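Phosphate ABC transporter, phosphate-binding protein (Clostridium perfringens, PDB 4Q8R) probably captures inorganic phosphate with high affinity outside the cell membrane and delivers it to an ABC-type phosphate transporter. Local coordinates at residues 54-62 and 206-217. Numbering follows the deposited sequence.
Sequences EIGMASRDL and RPFLAVYKEENL. With ZN (zinc ion), chain F; PO4 (phosphate ion), chain B.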
ATOM      1  N   GLU A  54     -17.404  -5.791  -8.614  1.00 28.62           N
ATOM      2  CA  GLU A  54     -18.354  -5.681  -7.513  1.00 28.40           C
ATOM      3  C   GLU A  54     -17.779  -4.936  -6.333  1.00 28.67           C
ATOM      4  O   GLU A  54     -18.484  -4.178  -5.644  1.00 28.78           O
ATOM      5  CB  GLU A  54     -18.842  -7.084  -7.113  1.00 27.51           C
ATOM      6  CG  GLU A  54     -19.913  -7.060  -6.044  1.00 32.00           C
ATOM      7  CD  GLU A  54     -20.490  -8.421  -5.758  1.00 34.12           C
ATOM      8  OE1 GLU A  54     -21.113  -8.538  -4.691  1.00 34.44           O
ATOM      9  OE2 GLU A  54     -20.331  -9.361  -6.571  1.00 36.95           O
ATOM     10  N   ILE A  55     -16.503  -5.198  -6.052  1.00 26.47           N
ATOM     11  CA  ILE A  55     -15.791  -4.497  -5.015  1.00 23.77           C
ATOM     12  C   ILE A  55     -14.461  -3.959  -5.539  1.00 22.53           C
ATOM     13  O   ILE A  55     -13.765  -4.699  -6.201  1.00 25.02           O
ATOM     14  CB  ILE A  55     -15.527  -5.387  -3.801  1.00 24.36           C
ATOM     15  CG1 ILE A  55     -16.849  -5.905  -3.215  1.00 27.47           C
ATOM     16  CG2 ILE A  55     -14.715  -4.649  -2.724  1.00 27.97           C
ATOM     17  CD1 ILE A  55     -16.721  -7.088  -2.228  1.00 31.29           C
ATOM     18  N   GLY A  56     -14.159  -2.693  -5.277  1.00 23.75           N
ATOM     19  CA  GLY A  56     -12.812  -2.132  -5.498  1.00 23.54           C
ATOM     20  C   GLY A  56     -12.018  -2.171  -4.193  1.00 24.35           C
ATOM     21  O   GLY A  56     -12.550  -1.928  -3.120  1.00 27.37           O
ATOM     22  N   MET A  57     -10.740  -2.500  -4.292  1.00 22.67           N
ATOM     23  CA  MET A  57      -9.858  -2.375  -3.192  1.00 23.15           C
ATOM     24  C   MET A  57      -8.934  -1.208  -3.378  1.00 21.83           C
ATOM     25  O   MET A  57      -8.291  -1.075  -4.461  1.00 22.85           O
ATOM     26  CB  MET A  57      -9.214  -3.694  -2.819  1.00 28.96           C
ATOM     27  CG  MET A  57      -8.360  -4.378  -3.781  1.00 35.03           C
ATOM     28  SD  MET A  57      -8.012  -6.151  -3.401  1.00 28.60           S
ATOM     29  CE  MET A  57      -7.037  -6.338  -4.954  1.00 27.96           C
ATOM     30  N   ALA A  58      -8.876  -0.364  -2.355  1.00 23.68           N
ATOM     31  CA  ALA A  58      -8.032   0.846  -2.390  1.00 23.56           C
ATOM     32  C   ALA A  58      -7.153   0.946  -1.150  1.00 24.57           C
ATOM     33  O   ALA A  58      -7.571   0.552  -0.003  1.00 24.50           O
ATOM     34  CB  ALA A  58      -8.882   2.032  -2.481  1.00 25.89           C
ATOM     35  N   SER A  59      -5.979   1.503  -1.342  1.00 22.87           N
ATOM     36  CA  SER A  59      -5.019   1.730  -0.245  1.00 24.54           C
ATOM     37  C   SER A  59      -4.806   3.230  -0.032  1.00 25.82           C
ATOM     38  O   SER A  59      -3.767   3.707   0.492  1.00 25.82           O
ATOM     39  CB  SER A  59      -3.728   1.025  -0.549  1.00 21.66           C
ATOM     40  OG  SER A  59      -3.093   1.579  -1.683  1.00 19.52           O
ATOM     41  N   ARG A  60      -5.804   4.014  -0.442  1.00 28.52           N
ATOM     42  CA  ARG A  60      -5.882   5.449  -0.139  1.00 30.48           C
ATOM     43  C   ARG A  60      -7.355   5.775   0.073  1.00 31.79           C
ATOM     44  O   ARG A  60      -8.223   4.959  -0.300  1.00 29.28           O
ATOM     45  CB  ARG A  60      -5.352   6.323  -1.299  1.00 31.29           C
ATOM     46  CG  ARG A  60      -6.032   6.067  -2.624  1.00 27.56           C
ATOM     47  CD  ARG A  60      -5.844   7.255  -3.521  1.00 30.98           C
ATOM     48  NE  ARG A  60      -6.241   7.038  -4.892  1.00 30.63           N
ATOM     49  CZ  ARG A  60      -7.456   7.227  -5.365  1.00 28.40           C
ATOM     50  NH1 ARG A  60      -8.441   7.619  -4.543  1.00 30.76           N
ATOM     51  NH2 ARG A  60      -7.673   7.076  -6.666  1.00 29.55           N
ATOM     52  N   ASP A  61      -7.643   6.925   0.644  1.00 33.75           N
ATOM     53  CA  ASP A  61      -9.021   7.332   0.714  1.00 33.13           C
ATOM     54  C   ASP A  61      -9.550   7.642  -0.705  1.00 34.53           C
ATOM     55  O   ASP A  61      -8.782   7.926  -1.619  1.00 36.28           O
ATOM     56  CB  ASP A  61      -9.175   8.559   1.556  1.00 38.40           C
ATOM     57  CG  ASP A  61     -10.554   8.707   2.062  1.00 39.69           C
ATOM     58  OD1 ASP A  61     -11.464   7.902   1.727  1.00 43.76           O
ATOM     59  OD2 ASP A  61     -10.749   9.642   2.796  1.00 47.89           O
ATOM     60  N   LEU A  62     -10.858   7.626  -0.863  1.00 38.21           N
ATOM     61  CA  LEU A  62     -11.479   8.033  -2.138  1.00 36.22           C
ATOM     62  C   LEU A  62     -11.323   9.511  -2.345  1.00 39.38           C
ATOM     63  O   LEU A  62     -11.278  10.288  -1.379  1.00 41.96           O
ATOM     64  CB  LEU A  62     -12.979   7.742  -2.125  1.00 35.76           C
ATOM     65  CG  LEU A  62     -13.410   6.296  -2.070  1.00 29.90           C
ATOM     66  CD1 LEU A  62     -14.911   6.185  -2.284  1.00 35.79           C
ATOM     67  CD2 LEU A  62     -12.648   5.536  -3.155  1.00 30.59           C
ATOM     68  N   ARG A 206      -1.970   4.586   6.048  1.00 25.93           N
ATOM     69  CA  ARG A 206      -3.137   4.867   5.238  1.00 25.08           C
ATOM     70  C   ARG A 206      -4.179   3.733   5.432  1.00 27.35           C
ATOM     71  O   ARG A 206      -3.826   2.644   5.927  1.00 27.21           O
ATOM     72  CB  ARG A 206      -2.768   5.081   3.748  1.00 28.36           C
ATOM     73  CG  ARG A 206      -1.646   4.220   3.227  1.00 26.12           C
ATOM     74  CD  ARG A 206      -2.108   2.758   3.112  1.00 24.58           C
ATOM     75  NE  ARG A 206      -1.086   1.855   2.624  1.00 24.83           N
ATOM     76  CZ  ARG A 206      -0.680   1.778   1.371  1.00 23.11           C
ATOM     77  NH1 ARG A 206       0.244   0.914   1.066  1.00 23.20           N
ATOM     78  NH2 ARG A 206      -1.183   2.614   0.425  1.00 23.31           N
ATOM     79  N   PRO A 207      -5.452   4.010   5.133  1.00 28.51           N
ATOM     80  CA  PRO A 207      -6.451   2.911   5.219  1.00 26.97           C
ATOM     81  C   PRO A 207      -6.392   1.954   4.036  1.00 25.37           C
ATOM     82  O   PRO A 207      -5.964   2.306   2.917  1.00 25.67           O
ATOM     83  CB  PRO A 207      -7.790   3.667   5.178  1.00 30.95           C
ATOM     84  CG  PRO A 207      -7.492   4.870   4.261  1.00 30.11           C
ATOM     85  CD  PRO A 207      -6.078   5.281   4.728  1.00 30.89           C
ATOM     86  N   PHE A 208      -6.891   0.747   4.275  1.00 25.28           N
ATOM     87  CA  PHE A 208      -7.345  -0.188   3.258  1.00 26.15           C
ATOM     88  C   PHE A 208      -8.852  -0.110   3.228  1.00 28.62           C
ATOM     89  O   PHE A 208      -9.489  -0.250   4.289  1.00 27.47           O
ATOM     90  CB  PHE A 208      -6.898  -1.605   3.525  1.00 27.60           C
ATOM     91  CG  PHE A 208      -5.435  -1.910   3.258  1.00 25.20           C
ATOM     92  CD1 PHE A 208      -4.506  -0.966   2.749  1.00 25.89           C
ATOM     93  CD2 PHE A 208      -4.964  -3.216   3.469  1.00 26.76           C
ATOM     94  CE1 PHE A 208      -3.196  -1.334   2.493  1.00 26.25           C
ATOM     95  CE2 PHE A 208      -3.678  -3.574   3.177  1.00 23.25           C
ATOM     96  CZ  PHE A 208      -2.776  -2.632   2.688  1.00 25.43           C
ATOM     97  N   LEU A 209      -9.402   0.150   2.034  1.00 26.91           N
ATOM     98  CA  LEU A 209     -10.843   0.261   1.820  1.00 28.75           C
ATOM     99  C   LEU A 209     -11.336  -0.755   0.840  1.00 26.79           C
ATOM    100  O   LEU A 209     -10.676  -1.057  -0.181  1.00 27.47           O
ATOM    101  CB  LEU A 209     -11.227   1.660   1.291  1.00 29.38           C
ATOM    102  CG  LEU A 209     -10.776   2.883   2.055  1.00 29.44           C
ATOM    103  CD1 LEU A 209     -11.136   4.143   1.279  1.00 34.18           C
ATOM    104  CD2 LEU A 209     -11.338   2.867   3.468  1.00 31.97           C
ATOM    105  N   ALA A 210     -12.514  -1.323   1.149  1.00 28.32           N
ATOM    106  CA  ALA A 210     -13.327  -2.014   0.194  1.00 25.48           C
ATOM    107  C   ALA A 210     -14.427  -1.002  -0.185  1.00 31.40           C
ATOM    108  O   ALA A 210     -15.070  -0.420   0.732  1.00 29.84           O
ATOM    109  CB  ALA A 210     -13.961  -3.223   0.884  1.00 26.09           C
ATOM    110  N   VAL A 211     -14.625  -0.765  -1.492  1.00 28.08           N
ATOM    111  CA  VAL A 211     -15.538   0.189  -1.990  1.00 29.24           C
ATOM    112  C   VAL A 211     -16.483  -0.484  -2.984  1.00 26.65           C
ATOM    113  O   VAL A 211     -16.123  -1.421  -3.689  1.00 27.21           O
ATOM    114  CB  VAL A 211     -14.865   1.445  -2.627  1.00 27.04           C
ATOM    115  CG1 VAL A 211     -13.926   2.097  -1.639  1.00 28.85           C
ATOM    116  CG2 VAL A 211     -14.149   1.099  -3.946  1.00 28.12           C
ATOM    117  N   TYR A 212     -17.722  -0.021  -2.988  1.00 28.42           N
ATOM    118  CA  TYR A 212     -18.775  -0.687  -3.750  1.00 29.01           C
ATOM    119  C   TYR A 212     -19.952   0.289  -3.886  1.00 31.67           C
ATOM    120  O   TYR A 212     -20.122   1.219  -3.106  1.00 33.03           O
ATOM    121  CB  TYR A 212     -19.220  -1.993  -3.065  1.00 31.21           C
ATOM    122  CG  TYR A 212     -19.765  -1.806  -1.686  1.00 37.55           C
ATOM    123  CD1 TYR A 212     -21.118  -1.495  -1.481  1.00 38.78           C
ATOM    124  CD2 TYR A 212     -18.926  -1.912  -0.576  1.00 36.67           C
ATOM    125  CE1 TYR A 212     -21.622  -1.332  -0.224  1.00 41.61           C
ATOM    126  CE2 TYR A 212     -19.441  -1.766   0.731  1.00 41.22           C
ATOM    127  CZ  TYR A 212     -20.788  -1.467   0.893  1.00 39.85           C
ATOM    128  OH  TYR A 212     -21.338  -1.263   2.126  1.00 48.53           O
ATOM    129  N   LYS A 213     -20.757   0.042  -4.898  1.00 32.85           N
ATOM    130  CA  LYS A 213     -22.064   0.634  -5.018  1.00 34.65           C
ATOM    131  C   LYS A 213     -23.115  -0.293  -4.356  1.00 37.33           C
ATOM    132  O   LYS A 213     -23.113  -1.517  -4.576  1.00 36.57           O
ATOM    133  CB  LYS A 213     -22.399   0.810  -6.477  1.00 36.81           C
ATOM    134  CG  LYS A 213     -21.497   1.756  -7.217  1.00 35.22           C
ATOM    135  CD  LYS A 213     -22.165   1.899  -8.557  1.00 43.42           C
ATOM    136  CE  LYS A 213     -21.710   3.096  -9.290  1.00 50.82           C
ATOM    137  NZ  LYS A 213     -22.073   2.783 -10.694  1.00 54.16           N
ATOM    138  N   GLU A 214     -23.994   0.285  -3.548  1.00 40.69           N
ATOM    139  CA  GLU A 214     -25.015  -0.514  -2.849  1.00 44.76           C
ATOM    140  C   GLU A 214     -25.842  -1.334  -3.835  1.00 41.99           C
ATOM    141  O   GLU A 214     -26.254  -2.472  -3.512  1.00 47.84           O
ATOM    142  CB  GLU A 214     -25.908   0.371  -1.975  1.00 53.42           C
ATOM    143  CG  GLU A 214     -26.710  -0.413  -0.906  1.00 69.65           C
ATOM    144  CD  GLU A 214     -25.837  -0.990   0.228  1.00 80.94           C
ATOM    145  OE1 GLU A 214     -25.147  -0.188   0.910  1.00 79.39           O
ATOM    146  OE2 GLU A 214     -25.836  -2.238   0.441  1.00 78.21           O
ATOM    147  N   GLU A 215     -26.083  -0.756  -5.028  1.00 46.63           N
ATOM    148  CA  GLU A 215     -26.877  -1.414  -6.091  1.00 51.33           C
ATOM    149  C   GLU A 215     -26.222  -2.669  -6.671  1.00 50.86           C
ATOM    150  O   GLU A 215     -26.946  -3.535  -7.208  1.00 44.68           O
ATOM    151  CB  GLU A 215     -27.235  -0.489  -7.273  1.00 63.01           C
ATOM    152  CG  GLU A 215     -27.603   0.942  -6.903  1.00 68.08           C
ATOM    153  CD  GLU A 215     -26.363   1.792  -6.751  1.00 72.99           C
ATOM    154  OE1 GLU A 215     -25.959   2.059  -5.577  1.00 52.24           O
ATOM    155  OE2 GLU A 215     -25.754   2.105  -7.803  1.00 69.15           O
ATOM    156  N   ASN A 216     -24.892  -2.750  -6.577  1.00 41.35           N
ATOM    157  CA  ASN A 216     -24.120  -3.864  -7.120  1.00 41.80           C
ATOM    158  C   ASN A 216     -23.673  -4.912  -6.132  1.00 37.07           C
ATOM    159  O   ASN A 216     -23.346  -6.024  -6.524  1.00 41.21           O
ATOM    160  CB  ASN A 216     -22.911  -3.327  -7.881  1.00 39.53           C
ATOM    161  CG  ASN A 216     -23.347  -2.580  -9.141  1.00 41.99           C
ATOM    162  OD1 ASN A 216     -24.538  -2.626  -9.529  1.00 46.45           O
ATOM    163  ND2 ASN A 216     -22.423  -1.897  -9.784  1.00 39.52           N
ATOM    164  N   LEU A 217     -23.637  -4.569  -4.862  1.00 41.72           N
ATOM    165  CA  LEU A 217     -23.113  -5.505  -3.871  1.00 37.56           C
ATOM    166  C   LEU A 217     -24.104  -6.642  -3.604  1.00 37.51           C
ATOM    167  O   LEU A 217     -25.196  -6.412  -3.148  1.00 42.06           O
ATOM    168  CB  LEU A 217     -22.778  -4.788  -2.568  1.00 40.69           C
ATOM    169  CG  LEU A 217     -22.078  -5.667  -1.519  1.00 39.52           C
ATOM    170  CD1 LEU A 217     -20.681  -6.098  -2.003  1.00 38.56           C
ATOM    171  CD2 LEU A 217     -21.998  -4.899  -0.236  1.00 43.97           C
TER
HETATM  172 ZN    ZN F 305     -13.355   8.022   2.423  0.80 35.63          ZN
HETATM  173  P   PO4 B 301      -1.526   0.278  -4.593  1.00 18.74           P
HETATM  174  O1  PO4 B 301      -2.741   1.094  -5.063  1.00 19.76           O
HETATM  175  O2  PO4 B 301      -1.193  -0.828  -5.572  1.00 18.95           O
HETATM  176  O3  PO4 B 301      -0.361   1.206  -4.276  1.00 17.99           O
HETATM  177  O4  PO4 B 301      -1.913  -0.359  -3.217  1.00 19.61           O
HETATM  178  O   HOH W   1     -20.200  -2.272  -6.436  1.00 35.11           O
HETATM  179  O   HOH W   2     -12.595   7.461   3.903  1.00 57.84           O
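Ser59 and Arg206 meet beside a bound phosphate. Arg206 NH2 donates to the carbonyl oxygen of Ser59 over 2.8 Å, a bent bond (142° at the hydrogen) whose acceptor sits 23° out of the guanidinium plane. That tilt fits the position of Ser59 CB, which lies over one guanidinium face. A bend at chi2 (71°) turns the arginine chain back along the Ser59 carbonyl, while Asp79 at NE and Thr131 at NH1 fix the rotation of its head. The Ser59 side chain is rotated so that OG is flanked by the backbone N and C of its own residue, and from there it donates to phosphate O4 at 2.7 Å. Ser11, Ser13, Ser41 and Thr131 also bond this phosphate, so the loop after strand 55-58 contributes to a hydroxyl-lined anion site, as expected of a periplasmic-type phosphate-binding protein.

Strand 55-58, which leads into this loop, pairs antiparallel with strand 206-213 within the mixed sheet. Between these two strands, Gly56 with Val211 and Ala58 with Leu209 are hydrogen-bonded pairs, and Met57 with Ala210 forms the non-hydrogen-bonded pair between them. Val211 CG2 rests 3.5 Å from Gly56 O, whereas CG1 meets Leu62 CD2, the two side chains lying alongside with opposed headings. Leu209 CD1 packs against the loop after strand 55-58, 3.4 Å from Arg60 O, which is buried there without a polar partner, and close to Asp61 OD1. The latter oxygen binds the zinc ion at 2.0 Å, joined by Glu73 and a water. At the other end, the Leu217 and Glu54 side chains cross at about a right angle, bringing Leu217 CD1 to 3.7 Å from Glu54 OE1, which bonds to Thr218; a water bridges Glu54 O and Lys213 N.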